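Local coordinates for protein Polyphosphate:AMP phosphotransferase (PDB 3CZP) that uses inorganic polyphosphate as phosphate donor to convert AMP to ADP and, less efficiently, GMP to GDP, with magnesium as cofactor, at residues T417-E420 against R421-R425; T436-D439 against W440-D444. One frame throughout, in Å; residues are numbered along the deposited sequence.

Contact 1: residues T417-E420 against R421-R425; sequences TQME and RFKER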
ATOM      1  N   THR A 417     -32.011   9.417 -24.763  1.00 38.72           N
ATOM      2  CA  THR A 417     -32.057   9.547 -23.281  1.00 39.68           C
ATOM      3  C   THR A 417     -30.769  10.148 -22.693  1.00 41.55           C
ATOM      4  O   THR A 417     -30.806  10.981 -21.775  1.00 42.20           O
ATOM      5  CB  THR A 417     -32.345   8.183 -22.621  1.00 40.23           C
ATOM      6  OG1 THR A 417     -33.688   7.804 -22.935  1.00 40.34           O
ATOM      7  CG2 THR A 417     -32.158   8.225 -21.106  1.00 38.97           C
ATOM      8  N   GLN A 418     -29.631   9.780 -23.256  1.00 42.39           N
ATOM      9  CA  GLN A 418     -28.396  10.404 -22.844  1.00 43.16           C
ATOM     10  C   GLN A 418     -28.509  11.901 -22.955  1.00 44.85           C
ATOM     11  O   GLN A 418     -28.209  12.610 -22.006  1.00 46.18           O
ATOM     12  CB  GLN A 418     -27.235   9.946 -23.709  1.00 42.93           C
ATOM     13  CG  GLN A 418     -25.921  10.161 -23.036  1.00 42.56           C
ATOM     14  CD  GLN A 418     -24.797   9.707 -23.874  1.00 43.33           C
ATOM     15  OE1 GLN A 418     -24.658  10.172 -24.996  1.00 43.83           O
ATOM     16  NE2 GLN A 418     -23.988   8.754 -23.372  1.00 40.42           N
HETATM   17  N   MSE A 419     -28.945  12.388 -24.113  1.00 44.57           N
HETATM   18  CA  MSE A 419     -28.996  13.808 -24.349  1.00 46.98           C
HETATM   19  C   MSE A 419     -29.962  14.586 -23.442  1.00 46.48           C
HETATM   20  O   MSE A 419     -29.673  15.742 -23.091  1.00 45.79           O
HETATM   21  CB  MSE A 419     -29.400  14.058 -25.783  1.00 45.77           C
HETATM   22  CG  MSE A 419     -29.523  15.497 -26.156  1.00 46.92           C
HETATM   23 SE   MSE A 419     -30.557  15.400 -27.794  0.60 52.80          SE
HETATM   24  CE  MSE A 419     -31.870  13.945 -27.357  1.00 50.32           C
ATOM     25  N   GLU A 420     -31.111  13.977 -23.137  1.00 46.98           N
ATOM     26  CA  GLU A 420     -32.062  14.487 -22.142  1.00 47.23           C
ATOM     27  C   GLU A 420     -31.351  14.654 -20.822  1.00 47.51           C
ATOM     28  O   GLU A 420     -31.539  15.646 -20.116  1.00 48.33           O
ATOM     29  CB  GLU A 420     -33.192  13.487 -21.910  1.00 46.50           C
ATOM     30  CG  GLU A 420     -34.252  13.432 -23.000  1.00 48.91           C
ATOM     31  CD  GLU A 420     -35.241  12.267 -22.771  1.00 49.28           C
ATOM     32  OE1 GLU A 420     -34.950  11.340 -21.965  1.00 53.77           O
ATOM     33  OE2 GLU A 420     -36.298  12.278 -23.383  1.00 50.08           O
ATOM     34  N   ARG A 421     -30.535  13.668 -20.475  1.00 46.70           N
ATOM     35  CA  ARG A 421     -29.846  13.722 -19.201  1.00 46.46           C
ATOM     36  C   ARG A 421     -28.710  14.753 -19.235  1.00 46.76           C
ATOM     37  O   ARG A 421     -28.449  15.402 -18.231  1.00 46.67           O
ATOM     38  CB  ARG A 421     -29.387  12.308 -18.795  1.00 45.97           C
ATOM     39  CG  ARG A 421     -30.596  11.338 -18.584  1.00 44.43           C
ATOM     40  CD  ARG A 421     -30.193  10.045 -17.838  1.00 44.79           C
ATOM     41  NE  ARG A 421     -31.334   9.160 -17.613  1.00 43.21           N
ATOM     42  CZ  ARG A 421     -31.234   7.896 -17.213  1.00 42.61           C
ATOM     43  NH1 ARG A 421     -30.051   7.364 -16.943  1.00 46.13           N
ATOM     44  NH2 ARG A 421     -32.311   7.171 -17.015  1.00 40.72           N
ATOM     45  N   PHE A 422     -28.083  14.939 -20.402  1.00 47.23           N
ATOM     46  CA  PHE A 422     -27.011  15.935 -20.557  1.00 47.16           C
ATOM     47  C   PHE A 422     -27.582  17.342 -20.454  1.00 47.33           C
ATOM     48  O   PHE A 422     -26.931  18.227 -19.919  1.00 47.11           O
ATOM     49  CB  PHE A 422     -26.265  15.750 -21.882  1.00 47.54           C
ATOM     50  CG  PHE A 422     -25.197  14.662 -21.866  1.00 48.14           C
ATOM     51  CD1 PHE A 422     -25.131  13.696 -20.865  1.00 48.08           C
ATOM     52  CD2 PHE A 422     -24.271  14.594 -22.904  1.00 49.73           C
ATOM     53  CE1 PHE A 422     -24.145  12.701 -20.897  1.00 48.17           C
ATOM     54  CE2 PHE A 422     -23.295  13.613 -22.940  1.00 48.82           C
ATOM     55  CZ  PHE A 422     -23.228  12.663 -21.928  1.00 48.18           C
ATOM     56  N   LYS A 423     -28.798  17.535 -20.941  1.00 47.59           N
ATOM     57  CA  LYS A 423     -29.484  18.812 -20.803  1.00 48.47           C
ATOM     58  C   LYS A 423     -29.970  19.021 -19.361  1.00 48.87           C
ATOM     59  O   LYS A 423     -29.742  20.091 -18.801  1.00 48.48           O
ATOM     60  CB  LYS A 423     -30.615  18.953 -21.836  1.00 48.22           C
ATOM     61  CG  LYS A 423     -30.110  18.854 -23.266  1.00 47.88           C
ATOM     62  CD  LYS A 423     -31.125  19.300 -24.293  1.00 48.06           C
ATOM     63  CE  LYS A 423     -32.219  18.269 -24.544  1.00 47.85           C
ATOM     64  NZ  LYS A 423     -33.216  18.853 -25.554  1.00 47.54           N
ATOM     65  N   GLU A 424     -30.577  18.005 -18.742  1.00 49.19           N
ATOM     66  CA  GLU A 424     -31.060  18.157 -17.356  1.00 49.66           C
ATOM     67  C   GLU A 424     -29.929  18.516 -16.392  1.00 50.02           C
ATOM     68  O   GLU A 424     -30.101  19.341 -15.503  1.00 49.53           O
ATOM     69  CB  GLU A 424     -31.802  16.904 -16.867  1.00 49.18           C
ATOM     70  CG  GLU A 424     -32.536  17.073 -15.518  1.00 49.54           C
ATOM     71  CD  GLU A 424     -33.436  18.330 -15.442  1.00 51.04           C
ATOM     72  OE1 GLU A 424     -34.206  18.613 -16.398  1.00 50.31           O
ATOM     73  OE2 GLU A 424     -33.370  19.054 -14.414  1.00 52.76           O
ATOM     74  N   ARG A 425     -28.772  17.885 -16.568  1.00 51.13           N
ATOM     75  CA  ARG A 425     -27.584  18.198 -15.767  1.00 51.90           C
ATOM     76  C   ARG A 425     -27.239  19.691 -15.810  1.00 52.07           C
ATOM     77  O   ARG A 425     -27.094  20.343 -14.770  1.00 52.11           O
ATOM     78  CB  ARG A 425     -26.385  17.366 -16.240  1.00 52.11           C
ATOM     79  CG  ARG A 425     -26.341  15.950 -15.677  1.00 52.98           C
ATOM     80  CD  ARG A 425     -25.161  15.156 -16.264  1.00 53.51           C
ATOM     81  NE  ARG A 425     -24.748  13.994 -15.469  1.00 55.05           N
ATOM     82  CZ  ARG A 425     -25.471  12.882 -15.288  1.00 56.33           C
ATOM     83  NH1 ARG A 425     -26.687  12.740 -15.810  1.00 59.15           N
ATOM     84  NH2 ARG A 425     -24.979  11.891 -14.573  1.00 55.00           N
TER
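Arg421 lies alongside Thr417, one helical turn earlier, and the two side chains point the same way. Its backbone N donates to Thr417 O at 3.0 Å, while Thr417 CG2 sits over one face of the guanidinium, 3.7 Å from NE. The methyl gets there because CG2 is anti to the backbone N of Thr417. The Arg421 chain is extended from CG to NE, which carries the charged end beyond the helix: NH1 bonds to Ala310 O and NH2 to Ala472 O, so this buried group ties two loops together.

Phe422 repeats the pattern with Gln418. The bond from Phe422 N to Gln418 O is 2.8 Å, and the donor lies in the carbonyl plane. Gln418 CG makes a CH-pi contact 4.0 Å from the ring centroid, offset toward the rim, and the amide stacks with its plane 11° from that of the ring. Bonds at both ends, from NE2 to Asp309 O and from Arg443 NH1 to OE1, fix the amide's rotation.

Lys423 N then donates to Met419 O at 2.9 Å. The lysine bends at chi3 (-77°) and its CE runs 4.2 Å from CG of the selenomethionine Met419, a looser aliphatic contact at the surface. Glu424 N closes the series on Glu420 O at 2.9 Å.

Four successive i+4 to i N-H...O bonds define a regular alpha-helix. Helix 415-427 follows strand 404-412 of the parallel sheet, and its inner face holds the loop after strand 300-307, where P-loop kinases carry their phosphate-binding loop.

Contact 2: residues T436-D439 against W440-D444; sequences TEED and WRNRD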
ATOM      1  N   THR A 436     -19.012  17.873 -19.340  1.00 52.98           N
ATOM      2  CA  THR A 436     -17.654  18.353 -19.600  1.00 52.54           C
ATOM      3  C   THR A 436     -17.284  18.366 -21.091  1.00 52.32           C
ATOM      4  O   THR A 436     -18.069  17.933 -21.949  1.00 52.14           O
ATOM      5  CB  THR A 436     -16.623  17.529 -18.777  1.00 52.68           C
ATOM      6  OG1 THR A 436     -16.665  16.156 -19.181  1.00 52.88           O
ATOM      7  CG2 THR A 436     -16.928  17.616 -17.277  1.00 52.16           C
ATOM      8  N   GLU A 437     -16.094  18.895 -21.390  1.00 52.05           N
ATOM      9  CA  GLU A 437     -15.592  19.024 -22.773  1.00 51.80           C
ATOM     10  C   GLU A 437     -15.483  17.672 -23.510  1.00 51.62           C
ATOM     11  O   GLU A 437     -15.709  17.597 -24.725  1.00 51.54           O
ATOM     12  CB  GLU A 437     -14.225  19.742 -22.778  1.00 51.77           C
ATOM     13  CG  GLU A 437     -13.677  20.086 -24.178  1.00 51.80           C
ATOM     14  CD  GLU A 437     -12.351  20.851 -24.144  1.00 51.60           C
ATOM     15  OE1 GLU A 437     -11.477  20.517 -23.314  1.00 50.91           O
ATOM     16  OE2 GLU A 437     -12.179  21.781 -24.963  1.00 51.19           O
ATOM     17  N   GLU A 438     -15.160  16.614 -22.762  1.00 51.36           N
ATOM     18  CA  GLU A 438     -14.833  15.299 -23.331  1.00 50.99           C
ATOM     19  C   GLU A 438     -16.033  14.406 -23.684  1.00 50.69           C
ATOM     20  O   GLU A 438     -15.982  13.695 -24.686  1.00 50.80           O
ATOM     21  CB  GLU A 438     -13.890  14.524 -22.391  1.00 51.11           C
ATOM     22  CG  GLU A 438     -14.477  14.170 -21.006  1.00 51.07           C
ATOM     23  CD  GLU A 438     -13.767  13.001 -20.342  1.00 50.93           C
ATOM     24  OE1 GLU A 438     -12.536  12.872 -20.508  1.00 50.66           O
ATOM     25  OE2 GLU A 438     -14.447  12.208 -19.659  1.00 51.13           O
ATOM     26  N   ASP A 439     -17.090  14.413 -22.870  1.00 50.20           N
ATOM     27  CA  ASP A 439     -18.199  13.464 -23.079  1.00 49.74           C
ATOM     28  C   ASP A 439     -19.250  13.959 -24.095  1.00 49.21           C
ATOM     29  O   ASP A 439     -20.266  13.297 -24.308  1.00 48.82           O
ATOM     30  CB  ASP A 439     -18.827  12.995 -21.754  1.00 49.88           C
ATOM     31  CG  ASP A 439     -19.247  14.141 -20.838  1.00 50.35           C
ATOM     32  OD1 ASP A 439     -18.390  14.960 -20.443  1.00 50.90           O
ATOM     33  OD2 ASP A 439     -20.440  14.196 -20.480  1.00 51.63           O
ATOM     34  N   TRP A 440     -18.986  15.108 -24.723  1.00 48.72           N
ATOM     35  CA  TRP A 440     -19.618  15.464 -26.010  1.00 48.34           C
ATOM     36  C   TRP A 440     -18.875  14.819 -27.192  1.00 47.59           C
ATOM     37  O   TRP A 440     -19.479  14.544 -28.229  1.00 47.51           O
ATOM     38  CB  TRP A 440     -19.698  16.984 -26.199  1.00 48.77           C
ATOM     39  CG  TRP A 440     -20.810  17.585 -25.425  1.00 49.25           C
ATOM     40  CD1 TRP A 440     -20.709  18.358 -24.307  1.00 49.49           C
ATOM     41  CD2 TRP A 440     -22.214  17.432 -25.689  1.00 49.81           C
ATOM     42  NE1 TRP A 440     -21.965  18.716 -23.866  1.00 49.75           N
ATOM     43  CE2 TRP A 440     -22.907  18.160 -24.693  1.00 49.76           C
ATOM     44  CE3 TRP A 440     -22.953  16.755 -26.672  1.00 49.56           C
ATOM     45  CZ2 TRP A 440     -24.309  18.233 -24.651  1.00 49.55           C
ATOM     46  CZ3 TRP A 440     -24.350  16.827 -26.631  1.00 49.54           C
ATOM     47  CH2 TRP A 440     -25.010  17.563 -25.626  1.00 49.55           C
ATOM     48  N   ARG A 441     -17.573  14.585 -27.023  1.00 46.67           N
ATOM     49  CA  ARG A 441     -16.783  13.829 -27.995  1.00 46.07           C
ATOM     50  C   ARG A 441     -17.096  12.323 -27.917  1.00 45.45           C
ATOM     51  O   ARG A 441     -17.354  11.714 -28.954  1.00 45.49           O
ATOM     52  CB  ARG A 441     -15.272  14.101 -27.829  1.00 46.13           C
ATOM     53  CG  ARG A 441     -14.877  15.582 -27.990  1.00 46.02           C
ATOM     54  CD  ARG A 441     -13.401  15.843 -27.686  1.00 46.00           C
ATOM     55  NE  ARG A 441     -13.114  17.276 -27.543  1.00 46.14           N
ATOM     56  CZ  ARG A 441     -11.893  17.819 -27.475  1.00 46.19           C
ATOM     57  NH1 ARG A 441     -11.762  19.136 -27.344  1.00 46.13           N
ATOM     58  NH2 ARG A 441     -10.798  17.066 -27.543  1.00 46.07           N
ATOM     59  N   ASN A 442     -17.092  11.733 -26.712  1.00 44.54           N
ATOM     60  CA  ASN A 442     -17.445  10.295 -26.512  1.00 43.81           C
ATOM     61  C   ASN A 442     -18.820   9.905 -27.084  1.00 42.94           C
ATOM     62  O   ASN A 442     -19.040   8.751 -27.476  1.00 42.80           O
ATOM     63  CB  ASN A 442     -17.429   9.903 -25.019  1.00 44.09           C
ATOM     64  CG  ASN A 442     -16.024   9.900 -24.399  1.00 44.45           C
ATOM     65  OD1 ASN A 442     -15.012   9.719 -25.089  1.00 45.33           O
ATOM     66  ND2 ASN A 442     -15.969  10.081 -23.075  1.00 45.11           N
ATOM     67  N   ARG A 443     -19.738  10.870 -27.097  1.00 41.72           N
ATOM     68  CA  ARG A 443     -21.083  10.687 -27.635  1.00 41.08           C
ATOM     69  C   ARG A 443     -21.048  10.488 -29.167  1.00 40.56           C
ATOM     70  O   ARG A 443     -21.873   9.760 -29.719  1.00 40.88           O
ATOM     71  CB  ARG A 443     -21.954  11.880 -27.218  1.00 40.63           C
ATOM     72  CG  ARG A 443     -23.297  11.991 -27.928  1.00 41.14           C
ATOM     73  CD  ARG A 443     -24.136  13.165 -27.378  1.00 40.29           C
ATOM     74  NE  ARG A 443     -25.464  13.215 -28.000  1.00 38.64           N
ATOM     75  CZ  ARG A 443     -26.454  12.366 -27.733  1.00 36.52           C
ATOM     76  NH1 ARG A 443     -26.293  11.384 -26.852  1.00 35.39           N
ATOM     77  NH2 ARG A 443     -27.601  12.477 -28.366  1.00 37.43           N
ATOM     78  N   ASP A 444     -20.084  11.127 -29.838  1.00 39.92           N
ATOM     79  CA  ASP A 444     -19.842  10.925 -31.283  1.00 39.39           C
ATOM     80  C   ASP A 444     -19.024   9.636 -31.567  1.00 38.93           C
ATOM     81  O   ASP A 444     -18.703   9.345 -32.720  1.00 38.13           O
ATOM     82  CB  ASP A 444     -19.130  12.153 -31.903  1.00 39.45           C
ATOM     83  CG  ASP A 444     -19.917  13.484 -31.729  1.00 39.27           C
ATOM     84  OD1 ASP A 444     -20.988  13.512 -31.071  1.00 39.09           O
ATOM     85  OD2 ASP A 444     -19.438  14.522 -32.252  1.00 37.74           O
TER
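This is a local turn contact at the surface, in the loop joining helix 415-427 to helix 446-460; the Glu438 carbonyl gives it its form, pointing forward along the chain and accepting from the amides of Asn442 and, weakly, Arg441. Asn442 N donates to Glu438 O at 3.0 Å, with an N-H...O angle of 163°. Arg441 N reaches the same oxygen at an angle of only 125°. One acceptor thus takes two successive amides, and the chain coils into the 3-10 segment that starts at Asn442.

Glu437 and Arg441 run side by side, both extended. Their salt bridge is long, 3.6 Å from OE2 to NH1, and the carboxylate and guanidinium planes stand 54° apart, so the groups are not aligned as a flat pair.

Trp440 CD1 comes obliquely to within 3.6 Å of Thr436 O, while beyond the turn the indole meets Phe422 edge-to-face. Asp439 O is buried with Arg443 CB 3.7 Å away, and has no polar partner.

Across the two segments the backbone of the turn therefore rests on one good amide bond and one weak one, both to Glu438 O. The long, exposed ion pair, whose residues both also touch a crystal neighbour, is probably screened by solvent and may add little to the stability of the turn.

Overall arrangement
The two contacts follow one another along the second PPK2 region, with centres about 13 Å apart. Contact 1 is partly buried and belongs to a regular helix: its inward side chains meet loops at the edge of the parallel sheet of the P-loop kinase fold, while Glu420, Lys423 and Glu424 on the outward side are exposed. Contact 2 is a surface turn with only Asp439 buried, and has an ion pair where contact 1 has aliphatic and stacked neighbours. They meet directly: Met419 CB lies 3.5 Å from Arg443 NH2, and Phe422 CE2 packs 3.3 Å from Asp439 O. Residues of both also touch Asp309, so the helix and the turn border the same loop after strand 300-307.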